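Local coordinates for DUF2666 domain-containing protein (Pyrococcus furiosus, PDB 3V68) that is of unknown function but belongs to the DUF2666 family and probably binds double-stranded DNA, at residues A[80-85]-A[100-105]; A[150-155]-A[160-165]; A[176-181]-A[222-227]. One frame throughout, in Å; residues are numbered along the deposited sequence.

Contact 1 of 3, residues A[80-85]-A[100-105]; sequences RQIGRL and VAKAVL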
loop_
_atom_site.group_PDB
_atom_site.type_symbol
_atom_site.label_atom_id
_atom_site.label_comp_id
_atom_site.label_asym_id
_atom_site.label_seq_id
_atom_site.Cartn_x
_atom_site.Cartn_y
_atom_site.Cartn_z
ATOM N N ARG A 80 -0.772 -8.469 19.736
ATOM C CA ARG A 80 0.253 -8.498 20.782
ATOM C C ARG A 80 1.642 -8.785 20.198
ATOM O O ARG A 80 2.629 -8.144 20.581
ATOM C CB ARG A 80 -0.131 -9.524 21.855
ATOM C CG ARG A 80 0.787 -9.587 23.077
ATOM C CD ARG A 80 0.082 -10.199 24.297
ATOM N NE ARG A 80 -0.780 -11.341 23.968
ATOM C CZ ARG A 80 -2.111 -11.295 23.898
ATOM N NH1 ARG A 80 -2.764 -10.161 24.133
ATOM N NH2 ARG A 80 -2.797 -12.387 23.586
ATOM N N GLN A 81 1.709 -9.739 19.268
ATOM C CA GLN A 81 2.955 -10.057 18.558
ATOM C C GLN A 81 3.515 -8.842 17.826
ATOM O O GLN A 81 4.715 -8.575 17.885
ATOM C CB GLN A 81 2.752 -11.201 17.555
ATOM C CG GLN A 81 2.582 -12.585 18.162
ATOM C CD GLN A 81 2.423 -13.662 17.100
ATOM O OE1 GLN A 81 1.308 -14.069 16.782
ATOM N NE2 GLN A 81 3.542 -14.113 16.535
ATOM N N ILE A 82 2.640 -8.109 17.139
ATOM C CA ILE A 82 3.044 -6.912 16.408
ATOM C C ILE A 82 3.534 -5.822 17.365
ATOM O O ILE A 82 4.562 -5.192 17.117
ATOM C CB ILE A 82 1.900 -6.383 15.502
ATOM C CG1 ILE A 82 1.573 -7.410 14.413
ATOM C CG2 ILE A 82 2.273 -5.038 14.873
ATOM C CD1 ILE A 82 0.287 -7.128 13.641
ATOM N N GLY A 83 2.798 -5.614 18.458
ATOM C CA GLY A 83 3.154 -4.620 19.467
ATOM C C GLY A 83 4.555 -4.826 20.010
ATOM O O GLY A 83 5.299 -3.868 20.222
ATOM N N ARG A 84 4.919 -6.089 20.203
ATOM C CA ARG A 84 6.247 -6.443 20.712
ATOM C C ARG A 84 7.382 -6.116 19.749
ATOM O O ARG A 84 8.550 -6.065 20.143
ATOM C CB ARG A 84 6.280 -7.913 21.123
ATOM C CG ARG A 84 5.586 -8.120 22.435
ATOM C CD ARG A 84 5.429 -9.561 22.817
ATOM N NE ARG A 84 4.979 -9.624 24.202
ATOM C CZ ARG A 84 4.404 -10.676 24.770
ATOM N NH1 ARG A 84 4.191 -11.786 24.079
ATOM N NH2 ARG A 84 4.040 -10.609 26.042
ATOM N N LEU A 85 7.037 -5.886 18.487
ATOM C CA LEU A 85 8.024 -5.588 17.464
ATOM C C LEU A 85 8.143 -4.086 17.187
ATOM O O LEU A 85 8.927 -3.670 16.334
ATOM C CB LEU A 85 7.691 -6.357 16.181
ATOM C CG LEU A 85 7.732 -7.886 16.296
ATOM C CD1 LEU A 85 6.915 -8.525 15.195
ATOM C CD2 LEU A 85 9.166 -8.418 16.282
ATOM N N VAL A 100 0.579 0.686 11.223
ATOM C CA VAL A 100 1.488 0.634 10.076
ATOM C C VAL A 100 2.069 -0.771 9.897
ATOM O O VAL A 100 2.018 -1.328 8.798
ATOM C CB VAL A 100 2.616 1.687 10.201
ATOM C CG1 VAL A 100 3.715 1.469 9.148
ATOM C CG2 VAL A 100 2.026 3.083 10.076
ATOM N N ALA A 101 2.606 -1.335 10.980
ATOM C CA ALA A 101 3.172 -2.688 10.960
ATOM C C ALA A 101 2.131 -3.717 10.537
ATOM O O ALA A 101 2.418 -4.617 9.743
ATOM C CB ALA A 101 3.756 -3.046 12.324
ATOM N N LYS A 102 0.916 -3.568 11.058
ATOM C CA LYS A 102 -0.197 -4.454 10.718
ATOM C C LYS A 102 -0.520 -4.404 9.223
ATOM O O LYS A 102 -0.787 -5.432 8.615
ATOM C CB LYS A 102 -1.428 -4.082 11.545
ATOM C CG LYS A 102 -2.566 -5.086 11.507
ATOM C CD LYS A 102 -3.708 -4.558 12.358
ATOM C CE LYS A 102 -4.987 -5.330 12.130
ATOM N NZ LYS A 102 -6.099 -4.780 12.958
ATOM N N ALA A 103 -0.482 -3.210 8.634
ATOM C CA ALA A 103 -0.730 -3.053 7.197
ATOM C C ALA A 103 0.351 -3.726 6.353
ATOM O O ALA A 103 0.053 -4.301 5.306
ATOM C CB ALA A 103 -0.855 -1.581 6.820
ATOM N N VAL A 104 1.599 -3.648 6.816
ATOM C CA VAL A 104 2.719 -4.297 6.131
ATOM C C VAL A 104 2.538 -5.812 6.176
ATOM O O VAL A 104 2.644 -6.492 5.151
ATOM C CB VAL A 104 4.082 -3.880 6.749
ATOM C CG1 VAL A 104 5.203 -4.805 6.293
ATOM C CG2 VAL A 104 4.403 -2.444 6.379
ATOM N N LEU A 105 2.244 -6.326 7.368
ATOM C CA LEU A 105 2.030 -7.757 7.554
ATOM C C LEU A 105 0.837 -8.258 6.731
ATOM O O LEU A 105 0.923 -9.280 6.059
ATOM C CB LEU A 105 1.838 -8.087 9.038
ATOM C CG LEU A 105 1.644 -9.563 9.394
ATOM C CD1 LEU A 105 2.878 -10.373 9.011
ATOM C CD2 LEU A 105 1.321 -9.736 10.871
#
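A helix-to-helix packing joins two successive helices of the N-terminal DUF2666 region: Ile82, near the end of the short helix 76-83, lies against Ala101, Lys102 and Leu105 on the longer helix 91-110. These three residues, spaced i, i+1 and i+4, form one surface patch on the long helix, and Ile82 supplies every contact made to it. The backbones come nearest at Ile82 and Ala101, whose CA atoms are 6.9 Å apart, a close approach that the small alanine side chain allows. The two branches of the isoleucine divide the work. CG2 lies anti to the backbone N and presses on the methyl of Ala101, with Ile82 CG2 and Ala101 CB 3.6 Å apart. The other branch, CG1, stands anti to the carbonyl carbon (chi1 -64°) and carries CD1 farther along the long helix. There Ile82 CD1 meets Leu105 CD2 at 3.9 Å, the two side chains crossing at a slant, and lies 4.0 Å from Lys102 CA. Lys102 joins in with its hydrocarbon root alone; its extended chain then leads the ammonium group away from Ile82. The interface is thus wholly apolar, with no hydrogen bond between the segments. Leu57 of helix 54-58 also touches Ala101 and Leu105, so a third helix shares this buried cluster, while Leu235 touches Lys102. Close by, Leu85 N is bonded to Ile82 O at 2.9 Å, and the Leu85 backbone is also linked to Asp53. On the lysine side, the Ile82 methyl CD1 reaches the start of the aliphatic chain, 4.1 Å from Lys102 CB.

Contact 2 of 3, residues A[150-155]-A[160-165]; sequences KRMIID and LLDIAR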
loop_
_atom_site.group_PDB
_atom_site.type_symbol
_atom_site.label_atom_id
_atom_site.label_comp_id
_atom_site.label_asym_id
_atom_site.label_seq_id
_atom_site.Cartn_x
_atom_site.Cartn_y
_atom_site.Cartn_z
ATOM N N LYS A 150 5.324 14.602 -5.453
ATOM C CA LYS A 150 5.738 13.999 -4.192
ATOM C C LYS A 150 7.170 13.523 -4.349
ATOM O O LYS A 150 7.436 12.448 -4.902
ATOM C CB LYS A 150 4.784 12.870 -3.784
ATOM C CG LYS A 150 3.418 13.380 -3.321
ATOM C CD LYS A 150 2.431 12.269 -2.987
ATOM C CE LYS A 150 1.121 12.870 -2.472
ATOM N NZ LYS A 150 0.137 11.846 -2.014
ATOM N N ARG A 151 8.101 14.357 -3.897
ATOM C CA ARG A 151 9.514 14.067 -4.079
ATOM C C ARG A 151 10.389 14.638 -2.970
ATOM O O ARG A 151 9.991 15.565 -2.258
ATOM C CB ARG A 151 9.994 14.551 -5.457
ATOM C CG ARG A 151 9.885 16.041 -5.679
ATOM C CD ARG A 151 10.027 16.399 -7.151
ATOM N NE ARG A 151 9.839 17.833 -7.366
ATOM C CZ ARG A 151 9.477 18.390 -8.519
ATOM N NH1 ARG A 151 9.240 17.638 -9.591
ATOM N NH2 ARG A 151 9.335 19.707 -8.597
ATOM N N MET A 152 11.571 14.056 -2.818
ATOM C CA MET A 152 12.599 14.614 -1.948
ATOM C C MET A 152 13.970 14.035 -2.247
ATOM O O MET A 152 14.094 12.921 -2.763
ATOM C CB MET A 152 12.252 14.433 -0.465
ATOM C CG MET A 152 12.310 13.018 0.029
ATOM S SD MET A 152 11.810 12.903 1.751
ATOM C CE MET A 152 11.606 11.141 1.841
ATOM N N ILE A 153 14.991 14.821 -1.924
ATOM C CA ILE A 153 16.376 14.383 -1.964
ATOM C C ILE A 153 16.667 13.574 -0.702
ATOM O O ILE A 153 16.187 13.917 0.382
ATOM C CB ILE A 153 17.334 15.607 -2.039
ATOM C CG1 ILE A 153 16.987 16.518 -3.231
ATOM C CG2 ILE A 153 18.805 15.178 -2.038
ATOM C CD1 ILE A 153 16.880 15.825 -4.590
ATOM N N ILE A 154 17.443 12.504 -0.849
ATOM C CA ILE A 154 17.843 11.674 0.285
ATOM C C ILE A 154 19.295 11.955 0.682
ATOM O O ILE A 154 20.213 11.812 -0.135
ATOM C CB ILE A 154 17.626 10.162 0.012
ATOM C CG1 ILE A 154 16.140 9.870 -0.245
ATOM C CG2 ILE A 154 18.138 9.320 1.182
ATOM C CD1 ILE A 154 15.854 8.477 -0.782
ATOM N N ASP A 155 19.470 12.369 1.935
ATOM C CA ASP A 155 20.776 12.614 2.546
ATOM C C ASP A 155 21.113 11.510 3.534
ATOM O O ASP A 155 20.292 10.633 3.821
ATOM C CB ASP A 155 20.759 13.937 3.322
ATOM C CG ASP A 155 20.897 15.152 2.433
ATOM O OD1 ASP A 155 21.392 15.027 1.291
ATOM O OD2 ASP A 155 20.518 16.250 2.893
ATOM N N LEU A 160 14.857 7.504 7.808
ATOM C CA LEU A 160 14.303 6.429 6.987
ATOM C C LEU A 160 12.784 6.418 7.036
ATOM O O LEU A 160 12.127 6.185 6.023
ATOM C CB LEU A 160 14.863 5.067 7.411
ATOM C CG LEU A 160 15.949 4.422 6.534
ATOM C CD1 LEU A 160 16.929 5.431 5.936
ATOM C CD2 LEU A 160 16.685 3.328 7.295
ATOM N N LEU A 161 12.234 6.696 8.216
ATOM C CA LEU A 161 10.789 6.735 8.403
ATOM C C LEU A 161 10.121 7.808 7.544
ATOM O O LEU A 161 8.950 7.678 7.190
ATOM C CB LEU A 161 10.433 6.935 9.882
ATOM C CG LEU A 161 9.061 6.398 10.297
ATOM C CD1 LEU A 161 9.092 4.890 10.434
ATOM C CD2 LEU A 161 8.602 7.031 11.594
ATOM N N ASP A 162 10.864 8.858 7.205
ATOM C CA ASP A 162 10.318 9.908 6.354
ATOM C C ASP A 162 10.228 9.461 4.901
ATOM O O ASP A 162 9.292 9.834 4.190
ATOM C CB ASP A 162 11.116 11.202 6.461
ATOM C CG ASP A 162 10.357 12.380 5.891
ATOM O OD1 ASP A 162 9.118 12.409 6.059
ATOM O OD2 ASP A 162 10.990 13.254 5.267
ATOM N N ILE A 163 11.199 8.660 4.477
ATOM C CA ILE A 163 11.152 8.023 3.165
ATOM C C ILE A 163 9.957 7.070 3.124
ATOM O O ILE A 163 9.195 7.066 2.155
ATOM C CB ILE A 163 12.474 7.299 2.825
ATOM C CG1 ILE A 163 13.647 8.286 2.889
ATOM C CG2 ILE A 163 12.390 6.650 1.446
ATOM C CD1 ILE A 163 15.009 7.630 2.862
ATOM N N ALA A 164 9.779 6.297 4.196
ATOM C CA ALA A 164 8.607 5.431 4.330
ATOM C C ALA A 164 7.308 6.217 4.173
ATOM O O ALA A 164 6.389 5.764 3.491
ATOM C CB ALA A 164 8.624 4.707 5.666
ATOM N N ARG A 165 7.240 7.384 4.814
ATOM C CA ARG A 165 6.049 8.236 4.751
ATOM C C ARG A 165 5.754 8.682 3.323
ATOM O O ARG A 165 4.607 8.607 2.871
ATOM C CB ARG A 165 6.196 9.465 5.654
ATOM C CG ARG A 165 4.902 10.249 5.824
ATOM C CD ARG A 165 5.134 11.681 6.294
ATOM N NE ARG A 165 6.178 12.365 5.534
ATOM C CZ ARG A 165 6.026 12.896 4.321
ATOM N NH1 ARG A 165 4.861 12.831 3.681
ATOM N NH2 ARG A 165 7.056 13.491 3.737
#
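Met152, on the outermost strand 146-153 of the antiparallel sheet, reaches across to Asp162 and Ile163 in the first turns of helix 160-181, joining sheet to helix over a short connection. From CB the side chain sets out with CG between the backbone N and the carbonyl carbon (chi1 69°), and from there it runs extended straight at the helix. SD is its first atom to meet the helix: Met152 SD lies 3.6 Å from Asp162 OD2. The terminal methyl goes deepest, with Met152 CE 3.5 Å from Asp162 O and 3.7 Å from Ile163 CG1. Met152 CE also sits 3.4 Å from Ile163 CA, tighter than an ordinary carbon-carbon contact, so the methyl is pressed right onto the helix backbone. Alongside, Ile154 and Ile163 cross at about a right angle, their methyls meeting at 3.8 Å between Ile154 CD1 and Ile163 CD1. Ile137 of the neighbouring strand touches both isoleucines, and Glu50 accepts hydrogen bonds from Leu160 N and Leu161 N at the start of the helix. Arg165 grips Asp162 side-on within the helix: Arg165 NE gives a salt-bridging hydrogen bond of 3.0 Å to Asp162 OD1, and NH2 adds a longer one to the same oxygen. Farther along, Lys150 NZ bonds to Ser169 OG and Thr173 OG1. Arg165 probably offsets part of the carboxylate charge from the OD1 side, leaving OD2 beside the polarisable sulfur; between 150-155 and 160-165 no hydrogen bond forms, and shape and dispersion carry the contact.

Contact 3 of 3, residues A[176-181]-A[222-227]; sequences NKIKDF and VRYAAR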
loop_
_atom_site.group_PDB
_atom_site.type_symbol
_atom_site.label_atom_id
_atom_site.label_comp_id
_atom_site.label_asym_id
_atom_site.label_seq_id
_atom_site.Cartn_x
_atom_site.Cartn_y
_atom_site.Cartn_z
ATOM N N ASN A 176 -5.744 6.001 -5.006
ATOM C CA ASN A 176 -6.834 6.958 -5.207
ATOM C C ASN A 176 -7.141 7.180 -6.689
ATOM O O ASN A 176 -8.305 7.245 -7.088
ATOM C CB ASN A 176 -6.511 8.292 -4.523
ATOM C CG ASN A 176 -7.576 9.351 -4.766
ATOM O OD1 ASN A 176 -8.762 9.116 -4.550
ATOM N ND2 ASN A 176 -7.150 10.523 -5.210
ATOM N N LYS A 177 -6.096 7.281 -7.504
ATOM C CA LYS A 177 -6.265 7.703 -8.891
ATOM C C LYS A 177 -6.520 6.574 -9.885
ATOM O O LYS A 177 -7.097 6.811 -10.942
ATOM C CB LYS A 177 -5.091 8.577 -9.347
ATOM C CG LYS A 177 -5.005 9.928 -8.628
ATOM C CD LYS A 177 -6.272 10.783 -8.802
ATOM C CE LYS A 177 -6.490 11.212 -10.253
ATOM N NZ LYS A 177 -7.754 11.984 -10.396
ATOM N N ILE A 178 -6.092 5.352 -9.567
ATOM C CA ILE A 178 -6.352 4.220 -10.461
ATOM C C ILE A 178 -7.854 4.069 -10.740
ATOM O O ILE A 178 -8.257 3.835 -11.881
ATOM C CB ILE A 178 -5.734 2.892 -9.938
ATOM C CG1 ILE A 178 -4.210 2.923 -10.071
ATOM C CG2 ILE A 178 -6.278 1.679 -10.711
ATOM C CD1 ILE A 178 -3.493 1.891 -9.205
ATOM N N LYS A 179 -8.673 4.224 -9.704
ATOM C CA LYS A 179 -10.120 4.110 -9.872
ATOM C C LYS A 179 -10.741 5.220 -10.737
ATOM O O LYS A 179 -11.835 5.046 -11.275
ATOM C CB LYS A 179 -10.837 3.977 -8.523
ATOM C CG LYS A 179 -10.234 4.765 -7.384
ATOM C CD LYS A 179 -11.137 4.711 -6.158
ATOM C CE LYS A 179 -10.650 5.647 -5.063
ATOM N NZ LYS A 179 -10.740 7.092 -5.443
ATOM N N ASP A 180 -10.038 6.344 -10.879
ATOM C CA ASP A 180 -10.459 7.417 -11.789
ATOM C C ASP A 180 -10.114 7.081 -13.238
ATOM O O ASP A 180 -10.955 7.221 -14.136
ATOM C CB ASP A 180 -9.817 8.755 -11.406
ATOM C CG ASP A 180 -10.340 9.306 -10.088
ATOM O OD1 ASP A 180 -11.474 8.962 -9.688
ATOM O OD2 ASP A 180 -9.614 10.105 -9.456
ATOM N N PHE A 181 -8.878 6.644 -13.462
ATOM C CA PHE A 181 -8.421 6.320 -14.811
ATOM C C PHE A 181 -9.024 5.033 -15.352
ATOM O O PHE A 181 -9.189 4.888 -16.563
ATOM C CB PHE A 181 -6.893 6.307 -14.883
ATOM C CG PHE A 181 -6.292 7.674 -14.777
ATOM C CD1 PHE A 181 -5.715 8.113 -13.593
ATOM C CD2 PHE A 181 -6.349 8.546 -15.857
ATOM C CE1 PHE A 181 -5.176 9.395 -13.497
ATOM C CE2 PHE A 181 -5.817 9.826 -15.768
ATOM C CZ PHE A 181 -5.230 10.251 -14.586
ATOM N N VAL A 222 -11.610 -5.496 -8.997
ATOM C CA VAL A 222 -11.411 -6.524 -7.966
ATOM C C VAL A 222 -10.418 -6.121 -6.872
ATOM O O VAL A 222 -10.563 -6.554 -5.735
ATOM C CB VAL A 222 -11.060 -7.924 -8.542
ATOM C CG1 VAL A 222 -12.180 -8.422 -9.455
ATOM C CG2 VAL A 222 -9.703 -7.913 -9.252
ATOM N N ARG A 223 -9.427 -5.293 -7.212
ATOM C CA ARG A 223 -8.490 -4.765 -6.208
ATOM C C ARG A 223 -9.206 -3.899 -5.178
ATOM O O ARG A 223 -8.842 -3.899 -4.001
ATOM C CB ARG A 223 -7.356 -3.952 -6.848
ATOM C CG ARG A 223 -6.113 -4.751 -7.208
ATOM C CD ARG A 223 -6.357 -5.612 -8.436
ATOM N NE ARG A 223 -5.257 -6.540 -8.658
ATOM C CZ ARG A 223 -5.234 -7.470 -9.606
ATOM N NH1 ARG A 223 -6.255 -7.612 -10.447
ATOM N NH2 ARG A 223 -4.177 -8.267 -9.709
ATOM N N TYR A 224 -10.221 -3.166 -5.627
ATOM C CA TYR A 224 -10.990 -2.313 -4.727
ATOM C C TYR A 224 -12.011 -3.119 -3.936
ATOM O O TYR A 224 -12.256 -2.833 -2.766
ATOM C CB TYR A 224 -11.617 -1.145 -5.497
ATOM C CG TYR A 224 -10.548 -0.211 -6.003
ATOM C CD1 TYR A 224 -9.997 0.752 -5.163
ATOM C CD2 TYR A 224 -10.043 -0.333 -7.297
ATOM C CE1 TYR A 224 -8.984 1.599 -5.611
ATOM C CE2 TYR A 224 -9.033 0.504 -7.755
ATOM C CZ TYR A 224 -8.517 1.463 -6.908
ATOM O OH TYR A 224 -7.520 2.279 -7.367
ATOM N N ALA A 225 -12.571 -4.151 -4.563
ATOM C CA ALA A 225 -13.453 -5.067 -3.861
ATOM C C ALA A 225 -12.701 -5.793 -2.751
ATOM O O ALA A 225 -13.219 -5.936 -1.649
ATOM C CB ALA A 225 -14.093 -6.051 -4.827
ATOM N N ALA A 226 -11.469 -6.231 -3.033
ATOM C CA ALA A 226 -10.657 -6.859 -1.992
ATOM C C ALA A 226 -10.385 -5.902 -0.834
ATOM O O ALA A 226 -10.513 -6.280 0.330
ATOM C CB ALA A 226 -9.354 -7.397 -2.567
ATOM N N ARG A 227 -10.028 -4.662 -1.156
ATOM C CA ARG A 227 -9.764 -3.658 -0.131
ATOM C C ARG A 227 -11.014 -3.371 0.698
ATOM O O ARG A 227 -10.934 -3.256 1.919
ATOM C CB ARG A 227 -9.216 -2.382 -0.761
ATOM C CG ARG A 227 -7.750 -2.515 -1.134
ATOM C CD ARG A 227 -7.310 -1.451 -2.123
ATOM N NE ARG A 227 -5.851 -1.407 -2.197
ATOM C CZ ARG A 227 -5.101 -2.281 -2.865
ATOM N NH1 ARG A 227 -5.661 -3.278 -3.548
ATOM N NH2 ARG A 227 -3.784 -2.157 -2.847
#
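Tyr224 CG stands anti to the carbonyl carbon (chi1 -67°), which sends the ring from helix 219-231 across to Ile178 and Lys179 near the end of helix 160-181. Lys179 starts with an unusually small chi1 of 36° in the conformer described, one of two, and its chain crosses the tyrosine at about a right angle. Its CB lies over one face of the ring in a CH-pi contact, with Lys179 CB 4.2 Å from the Tyr224 ring centroid. The methylenes beyond follow the phenol carbons, Lys179 CD reaching Tyr224 CE1 at 3.8 Å. Ile178 comes at the ring edge, near its plane, where Ile178 CG2 is 4.2 Å from Tyr224 CE2. The hydroxyl wedges in against the helix: Tyr224 OH is 3.2 Å from Ile178 CB, and it hydrogen-bonds to Val175 O. A phenylalanine here would keep the ring but is likely to lose the bond to Val175 O, leaving the aryl group with apolar packing alone to tie the two helices. In this same conformer the lysine bends back at chi4, and Lys179 NZ bonds to Asn176 O at 2.9 Å, in the carbonyl plane, and to Asn176 OD1 from above the amide plane. Leu33 and Ser34 of helix 26-43 touch Ile178, while Ile189 touches Tyr224. A bound methylpentanediol, probably from the crystallisation liquor, lies next to the tyrosine. The chemistry is therefore mixed: apolar carbons fix the position of the ring, and a backbone carbonyl satisfies its buried hydroxyl.

Along the chain the three contacts follow in series. Contact 1 lies in the N-terminal DUF2666 region and joins helices 76-83 and 91-110; contacts 2 and 3 both fall in the second DUF2666 region and share helix 160-181. That helix meets the edge strand 146-153 at its start and helix 219-231 near its end, with the centres of contacts 2 and 3 about 25 Å apart, on opposite sides of the chain's centre. Contact 1 is centred about 22 Å from contact 2 and 25 Å from contact 3, and none touches another. Together they tie helix to helix and sheet to helix at well-separated places in one compact chain.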